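PDB 2H1C: toxin FitB from Neisseria gonorrhoeae, which is the PIN-domain toxin of a type II toxin-antitoxin system, pairs with the antitoxin FitA and plays a role in the speed at which bacteria cross human epithelial cells. Local coordinates for residues Ser125-Ala128 against Ala132-Asn135. Numbering follows the deposited sequence.
Sequences SFFA and AVFN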
ATOM      1  N   SER A 125       1.248 -16.534   3.818  1.00 28.03           N
ATOM      2  CA  SER A 125       1.824 -15.658   2.803  1.00 27.29           C
ATOM      3  C   SER A 125       3.260 -15.241   3.091  1.00 27.64           C
ATOM      4  O   SER A 125       4.068 -15.101   2.172  1.00 27.17           O
ATOM      5  CB  SER A 125       0.966 -14.402   2.642  1.00 30.09           C
ATOM      6  OG  SER A 125      -0.395 -14.742   2.474  1.00 35.75           O
ATOM      7  N   PHE A 126       3.590 -15.050   4.364  1.00 25.82           N
ATOM      8  CA  PHE A 126       4.929 -14.608   4.704  1.00 25.22           C
ATOM      9  C   PHE A 126       5.983 -15.682   4.520  1.00 27.91           C
ATOM     10  O   PHE A 126       7.138 -15.385   4.219  1.00 28.19           O
ATOM     11  CB  PHE A 126       4.932 -14.037   6.119  1.00 25.62           C
ATOM     12  CG  PHE A 126       3.982 -12.888   6.292  1.00 20.03           C
ATOM     13  CD1 PHE A 126       2.689 -13.101   6.761  1.00 17.94           C
ATOM     14  CD2 PHE A 126       4.362 -11.594   5.931  1.00 20.22           C
ATOM     15  CE1 PHE A 126       1.777 -12.046   6.863  1.00 21.66           C
ATOM     16  CE2 PHE A 126       3.461 -10.528   6.026  1.00 19.33           C
ATOM     17  CZ  PHE A 126       2.164 -10.756   6.494  1.00 20.25           C
ATOM     18  N   PHE A 127       5.589 -16.938   4.682  1.00 30.69           N
ATOM     19  CA  PHE A 127       6.535 -18.021   4.480  1.00 32.53           C
ATOM     20  C   PHE A 127       6.908 -18.032   2.999  1.00 32.46           C
ATOM     21  O   PHE A 127       8.075 -18.192   2.641  1.00 33.70           O
ATOM     22  CB  PHE A 127       5.911 -19.355   4.883  1.00 34.10           C
ATOM     23  CG  PHE A 127       6.048 -19.664   6.344  1.00 37.55           C
ATOM     24  CD1 PHE A 127       7.294 -19.598   6.959  1.00 40.02           C
ATOM     25  CD2 PHE A 127       4.949 -20.064   7.096  1.00 38.70           C
ATOM     26  CE1 PHE A 127       7.445 -19.928   8.300  1.00 40.18           C
ATOM     27  CE2 PHE A 127       5.090 -20.398   8.441  1.00 39.49           C
ATOM     28  CZ  PHE A 127       6.341 -20.329   9.041  1.00 39.37           C
ATOM     29  N   ALA A 128       5.909 -17.830   2.145  1.00 31.65           N
ATOM     30  CA  ALA A 128       6.122 -17.807   0.702  1.00 31.28           C
ATOM     31  C   ALA A 128       6.943 -16.589   0.271  1.00 30.73           C
ATOM     32  O   ALA A 128       7.596 -16.604  -0.775  1.00 29.81           O
ATOM     33  CB  ALA A 128       4.781 -17.825  -0.020  1.00 31.09           C
ATOM     34  N   ALA A 132      11.152 -13.737   7.637  1.00 18.12           N
ATOM     35  CA  ALA A 132      11.028 -14.341   8.964  1.00 19.28           C
ATOM     36  C   ALA A 132       9.664 -14.007   9.563  1.00 19.60           C
ATOM     37  O   ALA A 132       9.152 -12.894   9.393  1.00 17.14           O
ATOM     38  CB  ALA A 132      12.125 -13.835   9.870  1.00 19.95           C
ATOM     39  N   VAL A 133       9.074 -14.963  10.267  1.00 16.22           N
ATOM     40  CA  VAL A 133       7.775 -14.715  10.855  1.00 19.68           C
ATOM     41  C   VAL A 133       7.612 -15.382  12.201  1.00 20.27           C
ATOM     42  O   VAL A 133       8.296 -16.370  12.512  1.00 20.54           O
ATOM     43  CB  VAL A 133       6.643 -15.189   9.909  1.00 23.38           C
ATOM     44  CG1 VAL A 133       6.717 -14.424   8.622  1.00 26.54           C
ATOM     45  CG2 VAL A 133       6.776 -16.684   9.627  1.00 25.16           C
ATOM     46  N   PHE A 134       6.724 -14.825  13.015  1.00 14.80           N
ATOM     47  CA  PHE A 134       6.447 -15.405  14.313  1.00 18.58           C
ATOM     48  C   PHE A 134       4.963 -15.281  14.601  1.00 18.64           C
ATOM     49  O   PHE A 134       4.378 -14.210  14.440  1.00 17.02           O
ATOM     50  CB  PHE A 134       7.241 -14.722  15.425  1.00 19.44           C
ATOM     51  CG  PHE A 134       6.936 -15.276  16.789  1.00 20.02           C
ATOM     52  CD1 PHE A 134       7.293 -16.583  17.114  1.00 23.31           C
ATOM     53  CD2 PHE A 134       6.237 -14.518  17.720  1.00 19.13           C
ATOM     54  CE1 PHE A 134       6.950 -17.131  18.352  1.00 26.23           C
ATOM     55  CE2 PHE A 134       5.888 -15.054  18.957  1.00 22.25           C
ATOM     56  CZ  PHE A 134       6.246 -16.361  19.276  1.00 25.48           C
ATOM     57  N   ASN A 135       4.355 -16.396  15.000  1.00 18.11           N
ATOM     58  CA  ASN A 135       2.928 -16.437  15.314  1.00 14.40           C
ATOM     59  C   ASN A 135       2.816 -16.463  16.838  1.00 15.65           C
ATOM     60  O   ASN A 135       3.082 -17.494  17.455  1.00 15.10           O
ATOM     61  CB  ASN A 135       2.296 -17.709  14.728  1.00 13.29           C
ATOM     62  CG  ASN A 135       0.805 -17.782  14.964  1.00 16.41           C
ATOM     63  OD1 ASN A 135       0.272 -17.147  15.878  1.00 16.66           O
ATOM     64  ND2 ASN A 135       0.115 -18.562  14.141  1.00 17.97           N
TER
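Val133 sends one methyl to each of two successive phenylalanines, Phe126 and Phe127, on the short helix 124-128. The contact is wholly apolar, and no hydrogen bond crosses it. Together the two segments bury 145 Å², most of it on Val133.

The clearest interaction is a CH-pi contact. Val133 CG2 lies 3.9 Å from the centroid of the Phe127 ring and 24° off its normal. The methyl sits over one face, shifted toward the rim. Its nearest ring atom is Phe127 CE1, at 3.6 Å from Val133 CG2, with Phe127 CZ almost as close at 3.7 Å. With Phe127 CG anti to the carbonyl carbon, beside the backbone N (chi1 -86°), the end of the ring comes nearer the strand, where Val133 CG2 lies over its face.

The second interaction is aliphatic packing. Val133 CG1 meets the base of the Phe126 side chain, at CB and then CG. The CG1 to CG distance in this Phe126-Val133 pair is 3.9 Å. The CG1 to CB approach is modelled too short for two carbons, so its exact value is doubtful. The CA atoms of Phe126 and Val133 are 6.8 Å apart, the nearest CA pair between the segments. The Phe126 CB points toward the strand, but the ring leads away from it.

The side chain of buried Phe126 packs on Val118 and on Ile107 and Ala108 of helix 102-114. It also comes about 4 Å from the side chains of Asp5 and Asp104, both predicted magnesium ligands. Ser125 OG hydrogen-bonds Asp104 OD1. Phe127, by contrast, is exposed. The contact closes the beta-alpha-beta unit of strand 117-119, helix 124-128 and strand 133-134. Strand 133-134 is an outermost strand of the parallel PIN-domain sheet within this chain, with strand 117-119 as its neighbour.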